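Local coordinates for Orf11 (Staphylococcus phage P68, PDB 6O43), which is a potential phage lysin that probably degrades the cell wall of its staphylococcal host, at residues D24-K29 / Q49-V54; G34-W39 / T62-Y67; P110-A115 / Q124-K129. All blocks are in the same frame, centred on the assembly; numbering follows the deposited sequence.

Contact 1 (D24-K29 / Q49-V54); sequences DQLVPK and QVLKAV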
loop_
_atom_site.group_PDB
_atom_site.type_symbol
_atom_site.label_atom_id
_atom_site.label_comp_id
_atom_site.label_asym_id
_atom_site.label_seq_id
_atom_site.Cartn_x
_atom_site.Cartn_y
_atom_site.Cartn_z
ATOM N N ASP A 24 7.662 16.073 -8.990
ATOM C CA ASP A 24 8.179 17.333 -8.462
ATOM C C ASP A 24 7.584 17.640 -7.094
ATOM O O ASP A 24 8.304 18.022 -6.165
ATOM C CB ASP A 24 7.885 18.478 -9.432
ATOM C CG ASP A 24 8.871 18.540 -10.577
ATOM O OD1 ASP A 24 9.981 17.984 -10.437
ATOM O OD2 ASP A 24 8.540 19.157 -11.613
ATOM N N GLN A 25 6.267 17.484 -6.955
ATOM C CA GLN A 25 5.632 17.720 -5.665
ATOM C C GLN A 25 6.049 16.679 -4.633
ATOM O O GLN A 25 6.117 16.988 -3.438
ATOM C CB GLN A 25 4.111 17.733 -5.830
ATOM C CG GLN A 25 3.605 18.893 -6.677
ATOM C CD GLN A 25 2.190 18.682 -7.175
ATOM O OE1 GLN A 25 1.888 17.674 -7.815
ATOM N NE2 GLN A 25 1.312 19.633 -6.882
ATOM N N LEU A 26 6.357 15.456 -5.076
ATOM C CA LEU A 26 6.647 14.377 -4.135
ATOM C C LEU A 26 8.036 14.517 -3.521
ATOM O O LEU A 26 8.211 14.274 -2.323
ATOM C CB LEU A 26 6.506 13.019 -4.831
ATOM C CG LEU A 26 5.085 12.536 -5.141
ATOM C CD1 LEU A 26 5.114 11.236 -5.937
ATOM C CD2 LEU A 26 4.288 12.355 -3.854
ATOM N N VAL A 27 9.033 14.915 -4.318
ATOM C CA VAL A 27 10.421 14.850 -3.851
ATOM C C VAL A 27 10.622 15.590 -2.534
ATOM O O VAL A 27 11.112 14.973 -1.574
ATOM C CB VAL A 27 11.377 15.344 -4.953
ATOM C CG1 VAL A 27 12.806 15.358 -4.432
ATOM C CG2 VAL A 27 11.261 14.459 -6.185
ATOM N N PRO A 28 10.276 16.875 -2.410
ATOM C CA PRO A 28 10.486 17.554 -1.120
ATOM C C PRO A 28 9.690 16.949 0.024
ATOM O O PRO A 28 10.096 17.080 1.184
ATOM C CB PRO A 28 10.049 18.999 -1.410
ATOM C CG PRO A 28 9.144 18.899 -2.601
ATOM C CD PRO A 28 9.706 17.775 -3.426
ATOM N N LYS A 29 8.567 16.285 -0.268
ATOM C CA LYS A 29 7.732 15.751 0.803
ATOM C C LYS A 29 8.344 14.514 1.446
ATOM O O LYS A 29 8.173 14.298 2.651
ATOM C CB LYS A 29 6.334 15.421 0.270
ATOM C CG LYS A 29 5.503 16.634 -0.119
ATOM C CD LYS A 29 5.220 17.508 1.090
ATOM C CE LYS A 29 4.228 18.606 0.758
ATOM N NZ LYS A 29 4.158 19.626 1.839
ATOM N N GLN A 49 15.358 9.527 -9.603
ATOM C CA GLN A 49 15.718 8.300 -10.299
ATOM C C GLN A 49 14.826 7.144 -9.860
ATOM O O GLN A 49 14.318 6.380 -10.688
ATOM C CB GLN A 49 17.191 7.987 -10.041
ATOM C CG GLN A 49 17.753 6.849 -10.860
ATOM C CD GLN A 49 19.097 6.384 -10.342
ATOM O OE1 GLN A 49 19.418 6.570 -9.166
ATOM N NE2 GLN A 49 19.895 5.781 -11.215
ATOM N N VAL A 50 14.608 7.018 -8.550
ATOM C CA VAL A 50 13.787 5.933 -8.022
ATOM C C VAL A 50 12.338 6.091 -8.464
ATOM O O VAL A 50 11.729 5.158 -9.000
ATOM C CB VAL A 50 13.905 5.878 -6.489
ATOM C CG1 VAL A 50 12.816 4.994 -5.906
ATOM C CG2 VAL A 50 15.287 5.383 -6.087
ATOM N N LEU A 51 11.765 7.276 -8.251
ATOM C CA LEU A 51 10.359 7.487 -8.585
ATOM C C LEU A 51 10.108 7.299 -10.077
ATOM O O LEU A 51 9.129 6.660 -10.474
ATOM C CB LEU A 51 9.920 8.876 -8.126
ATOM C CG LEU A 51 9.992 9.053 -6.609
ATOM C CD1 LEU A 51 9.521 10.439 -6.194
ATOM C CD2 LEU A 51 9.174 7.964 -5.921
ATOM N N LYS A 52 10.976 7.861 -10.921
ATOM C CA LYS A 52 10.842 7.643 -12.359
ATOM C C LYS A 52 10.885 6.157 -12.699
ATOM O O LYS A 52 10.142 5.688 -13.568
ATOM C CB LYS A 52 11.945 8.392 -13.109
ATOM C CG LYS A 52 11.809 9.906 -13.108
ATOM C CD LYS A 52 12.912 10.539 -13.948
ATOM C CE LYS A 52 13.025 9.849 -15.302
ATOM N NZ LYS A 52 13.995 10.532 -16.210
ATOM N N ALA A 53 11.754 5.401 -12.028
ATOM C CA ALA A 53 11.930 3.993 -12.365
ATOM C C ALA A 53 10.686 3.177 -12.022
ATOM O O ALA A 53 10.226 2.366 -12.835
ATOM C CB ALA A 53 13.162 3.433 -11.654
ATOM N N VAL A 54 10.118 3.378 -10.833
ATOM C CA VAL A 54 8.917 2.623 -10.482
ATOM C C VAL A 54 7.754 3.043 -11.373
ATOM O O VAL A 54 6.919 2.218 -11.761
ATOM C CB VAL A 54 8.582 2.778 -8.985
ATOM C CG1 VAL A 54 9.778 2.404 -8.119
ATOM C CG2 VAL A 54 8.105 4.186 -8.671
#
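Leu51 reaches across from helix 44-57 with a single methyl, CD1, which settles against two neighbouring residues of helix 23-30. It lies 4.2 Å from Leu26 CB, at the root of that side chain, and 4.4 Å from Val27 CG2. Leu51 can bridge the gap because CD1 stands anti to CA (chi2 -179°), which stretches this branch to its full length. Leu26 starts toward Leu51 and then runs on past it: its own CD1 is also anti to CA (chi2 175°), and the branched end packs beside Pro61 and Thr62 of helix 61-71. Val27 does its touching through CG2 alone.

The pairing is one helix-helix contact in a chain that is about half helix and has no strand. Segments 24-29 and 49-54 bury 93 Å² between them, through three aliphatic residues, all buried in the protein, with no hydrogen bond across. Helix 23-30 is kinked directly after Val27, since Pro28 N carries no proton for a bond to the turn before; Lys29 N to Leu26 O, at 2.9 Å, is weak. At the polar margin Asp24 OD1 forms a salt bridge with Arg48 NH1, and Val27 also touches Arg48.

Contact 2 (G34-W39 / T62-Y67); sequences GRFNVW and TLFAVY. With I3C (5-amino-2,4,6-triiodobenzene-1,3-dicarboxylic acid), chain B.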
loop_
_atom_site.group_PDB
_atom_site.type_symbol
_atom_site.label_atom_id
_atom_site.label_comp_id
_atom_site.label_asym_id
_atom_site.label_seq_id
_atom_site.Cartn_x
_atom_site.Cartn_y
_atom_site.Cartn_z
ATOM N N GLY A 34 11.934 7.206 5.420
ATOM C CA GLY A 34 12.244 5.865 4.954
ATOM C C GLY A 34 13.603 5.775 4.289
ATOM O O GLY A 34 14.589 6.370 4.739
ATOM N N ARG A 35 13.655 5.016 3.193
ATOM C CA ARG A 35 14.908 4.791 2.490
ATOM C C ARG A 35 15.305 5.951 1.589
ATOM O O ARG A 35 16.458 5.999 1.145
ATOM C CB ARG A 35 14.820 3.491 1.693
ATOM C CG ARG A 35 14.820 2.286 2.617
ATOM C CD ARG A 35 14.285 1.022 1.977
ATOM N NE ARG A 35 14.199 -0.028 2.988
ATOM C CZ ARG A 35 13.202 -0.143 3.856
ATOM N NH1 ARG A 35 12.192 0.715 3.829
ATOM N NH2 ARG A 35 13.211 -1.119 4.755
ATOM N N PHE A 36 14.397 6.888 1.313
ATOM C CA PHE A 36 14.837 8.140 0.711
ATOM C C PHE A 36 15.849 8.830 1.613
ATOM O O PHE A 36 16.741 9.533 1.125
ATOM C CB PHE A 36 13.643 9.059 0.430
ATOM C CG PHE A 36 12.560 8.421 -0.404
ATOM C CD1 PHE A 36 12.796 8.078 -1.724
ATOM C CD2 PHE A 36 11.303 8.188 0.128
ATOM C CE1 PHE A 36 11.803 7.502 -2.498
ATOM C CE2 PHE A 36 10.302 7.613 -0.643
ATOM C CZ PHE A 36 10.556 7.271 -1.961
ATOM N N ASN A 37 15.750 8.602 2.925
ATOM C CA ASN A 37 16.698 9.145 3.895
ATOM C C ASN A 37 17.849 8.178 4.169
ATOM O O ASN A 37 19.019 8.533 3.996
ATOM C CB ASN A 37 15.973 9.489 5.203
ATOM C CG ASN A 37 16.918 10.010 6.275
ATOM O OD1 ASN A 37 17.834 10.785 5.990
ATOM N ND2 ASN A 37 16.704 9.581 7.515
ATOM N N VAL A 38 17.531 6.950 4.591
ATOM C CA VAL A 38 18.576 6.037 5.049
ATOM C C VAL A 38 19.456 5.589 3.887
ATOM O O VAL A 38 20.684 5.502 4.021
ATOM C CB VAL A 38 17.961 4.835 5.787
ATOM C CG1 VAL A 38 19.033 3.800 6.080
ATOM C CG2 VAL A 38 17.293 5.286 7.076
ATOM N N TRP A 39 18.854 5.297 2.733
ATOM C CA TRP A 39 19.618 4.782 1.600
ATOM C C TRP A 39 20.172 5.884 0.702
ATOM O O TRP A 39 21.315 5.789 0.245
ATOM C CB TRP A 39 18.756 3.835 0.762
ATOM C CG TRP A 39 18.606 2.456 1.331
ATOM C CD1 TRP A 39 19.098 1.991 2.517
ATOM C CD2 TRP A 39 17.913 1.356 0.724
ATOM N NE1 TRP A 39 18.746 0.669 2.689
ATOM C CE2 TRP A 39 18.022 0.256 1.601
ATOM C CE3 TRP A 39 17.210 1.196 -0.477
ATOM C CZ2 TRP A 39 17.450 -0.989 1.314
ATOM C CZ3 TRP A 39 16.643 -0.042 -0.760
ATOM C CH2 TRP A 39 16.769 -1.116 0.131
ATOM N N THR A 62 3.357 8.321 -6.457
ATOM C CA THR A 62 2.649 8.746 -5.254
ATOM C C THR A 62 2.453 7.579 -4.290
ATOM O O THR A 62 2.720 7.699 -3.089
ATOM C CB THR A 62 1.302 9.367 -5.633
ATOM O OG1 THR A 62 1.509 10.435 -6.570
ATOM C CG2 THR A 62 0.597 9.902 -4.397
ATOM N N LEU A 63 1.985 6.437 -4.800
ATOM C CA LEU A 63 1.787 5.270 -3.940
ATOM C C LEU A 63 3.105 4.815 -3.329
ATOM O O LEU A 63 3.199 4.586 -2.118
ATOM C CB LEU A 63 1.142 4.129 -4.726
ATOM C CG LEU A 63 1.060 2.796 -3.969
ATOM C CD1 LEU A 63 0.147 2.927 -2.755
ATOM C CD2 LEU A 63 0.597 1.673 -4.890
ATOM N N PHE A 64 4.140 4.685 -4.161
ATOM C CA PHE A 64 5.452 4.265 -3.680
ATOM C C PHE A 64 5.932 5.167 -2.549
ATOM O O PHE A 64 6.309 4.690 -1.470
ATOM C CB PHE A 64 6.437 4.274 -4.854
ATOM C CG PHE A 64 7.725 3.547 -4.589
ATOM C CD1 PHE A 64 7.806 2.174 -4.783
ATOM C CD2 PHE A 64 8.860 4.238 -4.183
ATOM C CE1 PHE A 64 8.983 1.494 -4.552
ATOM C CE2 PHE A 64 10.049 3.565 -3.951
ATOM C CZ PHE A 64 10.109 2.186 -4.137
ATOM N N ALA A 65 5.899 6.483 -2.772
ATOM C CA ALA A 65 6.383 7.428 -1.771
ATOM C C ALA A 65 5.532 7.388 -0.507
ATOM O O ALA A 65 6.060 7.389 0.612
ATOM C CB ALA A 65 6.406 8.842 -2.353
ATOM N N VAL A 66 4.206 7.374 -0.665
ATOM C CA VAL A 66 3.322 7.396 0.498
ATOM C C VAL A 66 3.508 6.141 1.347
ATOM O O VAL A 66 3.483 6.203 2.582
ATOM C CB VAL A 66 1.858 7.566 0.055
ATOM C CG1 VAL A 66 0.919 6.989 1.100
ATOM C CG2 VAL A 66 1.551 9.036 -0.183
ATOM N N TYR A 67 3.697 4.987 0.705
ATOM C CA TYR A 67 3.912 3.762 1.470
ATOM C C TYR A 67 5.291 3.745 2.119
ATOM O O TYR A 67 5.438 3.303 3.264
ATOM C CB TYR A 67 3.716 2.536 0.581
ATOM C CG TYR A 67 2.334 1.939 0.696
ATOM C CD1 TYR A 67 1.262 2.708 1.127
ATOM C CD2 TYR A 67 2.105 0.599 0.403
ATOM C CE1 TYR A 67 -0.004 2.168 1.245
ATOM C CE2 TYR A 67 0.842 0.048 0.522
ATOM C CZ TYR A 67 -0.211 0.836 0.944
ATOM O OH TYR A 67 -1.473 0.295 1.064
HETATM I I3 I3C B . 20.610 -2.395 -0.645
HETATM I I2 I3C B . 22.792 3.127 0.365
HETATM I I1 I3C B . 25.444 -1.680 2.951
HETATM O O8 I3C B . 23.923 -3.891 0.689
HETATM O O9 I3C B . 22.359 -3.740 2.201
HETATM C C10 I3C B . 24.884 1.470 2.156
HETATM N N13 I3C B . 20.935 0.750 -0.767
HETATM C C1 I3C B . 23.027 -1.687 1.112
HETATM C C6 I3C B . 22.038 -1.157 0.297
HETATM C C5 I3C B . 21.973 0.206 0.086
HETATM C C4 I3C B . 22.891 1.045 0.688
HETATM C C3 I3C B . 23.880 0.523 1.502
HETATM C C2 I3C B . 23.949 -0.846 1.716
HETATM C C7 I3C B . 23.106 -3.195 1.348
HETATM O O11 I3C B . 24.650 1.940 3.302
HETATM O O12 I3C B . 25.941 1.785 1.549
#
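An aromatic cluster next to the I3C pocket is where Phe36 of the short helix 34-38 meets Phe64 and Ala65 of helix 61-71. Phe36 points CE2 and CZ inward: CZ lies 4.1 Å from Phe64 CD2, and CE2 is 4.1 Å from Ala65 CA. Ala65 sits at the rim of the Phe36 ring, near its plane, while Phe36 CZ in turn lies at the edge of the Phe64 ring. Phe64 comes to this meeting because its CG is anti to the backbone N (chi1 -166°), which swings the ring off its helix toward helix 34-38. Trp79 touches both phenyl rings and also meets Trp39 edge-to-face.

Arg35 CD lies over one face of the Trp39 indole and N13 of I3C over the opposite one, both offset toward the rim; N13 is 3.4 Å from Trp39 CD2. The I3C iodine I2 is 3.0 Å from Trp39 O, with C4-I2...O about 153°, consistent with a somewhat bent halogen bond. Arg35 is fixed by a salt bridge to Glu68 and hydrogen bonds to Leu77, Asn81 and Gly72.

The phenyl contact is carbon against carbon and rests on dispersion and the exclusion of water; the ligand side adds polarity.

Contact 3 (P110-A115 / Q124-K129); sequences PSWYDA and QDVQRK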
loop_
_atom_site.group_PDB
_atom_site.type_symbol
_atom_site.label_atom_id
_atom_site.label_comp_id
_atom_site.label_asym_id
_atom_site.label_seq_id
_atom_site.Cartn_x
_atom_site.Cartn_y
_atom_site.Cartn_z
ATOM N N PRO A 110 -10.125 -12.600 0.441
ATOM C CA PRO A 110 -9.677 -12.009 1.705
ATOM C C PRO A 110 -9.350 -13.080 2.735
ATOM O O PRO A 110 -9.853 -14.206 2.691
ATOM C CB PRO A 110 -10.872 -11.150 2.147
ATOM C CG PRO A 110 -11.637 -10.872 0.873
ATOM C CD PRO A 110 -11.480 -12.151 0.074
ATOM N N SER A 111 -8.477 -12.706 3.667
ATOM C CA SER A 111 -8.004 -13.582 4.734
ATOM C C SER A 111 -8.489 -13.010 6.059
ATOM O O SER A 111 -7.972 -11.989 6.526
ATOM C CB SER A 111 -6.481 -13.698 4.700
ATOM O OG SER A 111 -5.986 -14.210 5.919
ATOM N N TRP A 112 -9.482 -13.659 6.664
ATOM C CA TRP A 112 -10.192 -13.062 7.787
ATOM C C TRP A 112 -9.594 -13.402 9.147
ATOM O O TRP A 112 -9.981 -12.779 10.142
ATOM C CB TRP A 112 -11.667 -13.472 7.745
ATOM C CG TRP A 112 -12.353 -12.972 6.517
ATOM C CD1 TRP A 112 -12.707 -13.700 5.420
ATOM C CD2 TRP A 112 -12.738 -11.621 6.245
ATOM N NE1 TRP A 112 -13.305 -12.885 4.485
ATOM C CE2 TRP A 112 -13.337 -11.604 4.970
ATOM C CE3 TRP A 112 -12.645 -10.424 6.961
ATOM C CZ2 TRP A 112 -13.836 -10.436 4.395
ATOM C CZ3 TRP A 112 -13.142 -9.264 6.388
ATOM C CH2 TRP A 112 -13.730 -9.280 5.118
ATOM N N TYR A 113 -8.655 -14.346 9.223
ATOM C CA TYR A 113 -8.012 -14.662 10.489
ATOM C C TYR A 113 -6.521 -14.875 10.277
ATOM O O TYR A 113 -6.078 -15.261 9.194
ATOM C CB TYR A 113 -8.636 -15.900 11.159
ATOM C CG TYR A 113 -8.378 -17.209 10.447
ATOM C CD1 TYR A 113 -9.210 -17.643 9.425
ATOM C CD2 TYR A 113 -7.309 -18.017 10.808
ATOM C CE1 TYR A 113 -8.982 -18.841 8.774
ATOM C CE2 TYR A 113 -7.074 -19.220 10.167
ATOM C CZ TYR A 113 -7.913 -19.626 9.149
ATOM O OH TYR A 113 -7.685 -20.820 8.507
ATOM N N ASP A 114 -5.756 -14.618 11.336
ATOM C CA ASP A 114 -4.301 -14.737 11.309
ATOM C C ASP A 114 -3.922 -16.212 11.397
ATOM O O ASP A 114 -4.026 -16.827 12.464
ATOM C CB ASP A 114 -3.695 -13.932 12.458
ATOM C CG ASP A 114 -2.184 -14.066 12.546
ATOM O OD1 ASP A 114 -1.584 -14.777 11.711
ATOM O OD2 ASP A 114 -1.592 -13.448 13.458
ATOM N N ALA A 115 -3.467 -16.776 10.275
ATOM C CA ALA A 115 -3.112 -18.189 10.228
ATOM C C ALA A 115 -2.042 -18.567 11.243
ATOM O O ALA A 115 -1.854 -19.762 11.499
ATOM C CB ALA A 115 -2.646 -18.567 8.821
ATOM N N GLN A 124 -19.830 -12.828 10.531
ATOM C CA GLN A 124 -20.078 -13.541 9.282
ATOM C C GLN A 124 -20.556 -12.594 8.187
ATOM O O GLN A 124 -20.066 -12.639 7.053
ATOM C CB GLN A 124 -21.096 -14.660 9.517
ATOM C CG GLN A 124 -21.134 -15.697 8.412
ATOM C CD GLN A 124 -19.774 -16.321 8.161
ATOM O OE1 GLN A 124 -19.095 -16.763 9.091
ATOM N NE2 GLN A 124 -19.360 -16.346 6.898
ATOM N N ASP A 125 -21.516 -11.722 8.504
ATOM C CA ASP A 125 -22.024 -10.809 7.484
ATOM C C ASP A 125 -20.948 -9.837 7.012
ATOM O O ASP A 125 -20.985 -9.382 5.863
ATOM C CB ASP A 125 -23.247 -10.059 8.011
ATOM C CG ASP A 125 -24.475 -10.945 8.101
ATOM O OD1 ASP A 125 -24.353 -12.162 7.846
ATOM O OD2 ASP A 125 -25.566 -10.426 8.420
ATOM N N VAL A 126 -19.981 -9.513 7.873
ATOM C CA VAL A 126 -18.854 -8.696 7.441
ATOM C C VAL A 126 -17.986 -9.470 6.457
ATOM O O VAL A 126 -17.554 -8.932 5.430
ATOM C CB VAL A 126 -18.040 -8.215 8.656
ATOM C CG1 VAL A 126 -16.671 -7.722 8.212
ATOM C CG2 VAL A 126 -18.788 -7.112 9.391
ATOM N N GLN A 127 -17.716 -10.745 6.754
ATOM C CA GLN A 127 -16.955 -11.572 5.824
ATOM C C GLN A 127 -17.660 -11.671 4.478
ATOM O O GLN A 127 -17.020 -11.580 3.423
ATOM C CB GLN A 127 -16.736 -12.968 6.415
ATOM C CG GLN A 127 -15.873 -12.997 7.671
ATOM C CD GLN A 127 -15.598 -14.409 8.159
ATOM O OE1 GLN A 127 -15.286 -15.302 7.372
ATOM N NE2 GLN A 127 -15.725 -14.618 9.465
ATOM N N ARG A 128 -18.982 -11.855 4.498
ATOM C CA ARG A 128 -19.747 -11.932 3.258
ATOM C C ARG A 128 -19.565 -10.672 2.420
ATOM O O ARG A 128 -19.277 -10.746 1.220
ATOM C CB ARG A 128 -21.225 -12.163 3.572
ATOM C CG ARG A 128 -21.543 -13.571 4.041
ATOM C CD ARG A 128 -22.919 -13.654 4.689
ATOM N NE ARG A 128 -23.859 -12.680 4.141
ATOM C CZ ARG A 128 -24.361 -12.729 2.911
ATOM N NH1 ARG A 128 -23.998 -13.702 2.086
ATOM N NH2 ARG A 128 -25.216 -11.801 2.502
ATOM N N LYS A 129 -19.739 -9.502 3.037
ATOM C CA LYS A 129 -19.591 -8.253 2.299
ATOM C C LYS A 129 -18.176 -8.102 1.754
ATOM O O LYS A 129 -17.990 -7.721 0.592
ATOM C CB LYS A 129 -19.965 -7.075 3.194
ATOM C CG LYS A 129 -21.426 -7.087 3.604
ATOM C CD LYS A 129 -21.698 -6.176 4.785
ATOM C CE LYS A 129 -23.102 -6.404 5.321
ATOM N NZ LYS A 129 -24.114 -6.349 4.229
#
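Trp112 turns one face to the aliphatic part of Gln127, pinning the loop between helices 89-104 and 124-136 onto the first turns of the latter through a CH-pi contact. Gln127 CG stands 3.7 Å from the centroid of the indole's five-membered ring and only 11° off its normal, squarely over the face. Beyond CG the glutamine runs extended (chi2 -176°), so its amide slides outward past the pyrrole side of the ring, its plane tilted 32° from the indole. OE1 ends up 3.6 Å from Trp112 CD1, while NE2 is tied by a hydrogen bond to Val122 O, just ahead of the helix.

On its other face the indole carries Pro110, whose CB sits 3.4 Å above the ring plane; the proline and the glutamine thus clasp the ring between them. Its rotation is fixed further by NE1, hydrogen-bonded to Asn131 OD1 one helical turn beyond Gln127. Helix 152-159 adds Thr155 and Tyr159 to the surroundings of this buried tryptophan.

Val126 supplies a smaller share, its CG1 packing 4.3 Å from Trp112 CZ3 at the benzene end. Close to that end the helix backbone also touches the ring, with Gln127 O 3.5 Å from Trp112 CZ2.

How the contacts relate
From the N terminus, helix 23-30 comes first, then helix 34-38, then helices 44-57 and 61-71. Contact 1 joins the first and third of these and contact 2 the second and fourth, so the two loops they close cross rather than nest. Their centres lie 9 Å apart and they share packing: Val54 CG1 is 3.8 Å from Phe64 CE1, and Val50 CG1 is 3.7 Å from Phe64 CE2. Together they bind four helices into one region. Contact 3 follows in series, closing a short, non-helical connection before helix 124-136. It lies across the chain's centre, about 31 Å from contact 2 between centres, and touches neither.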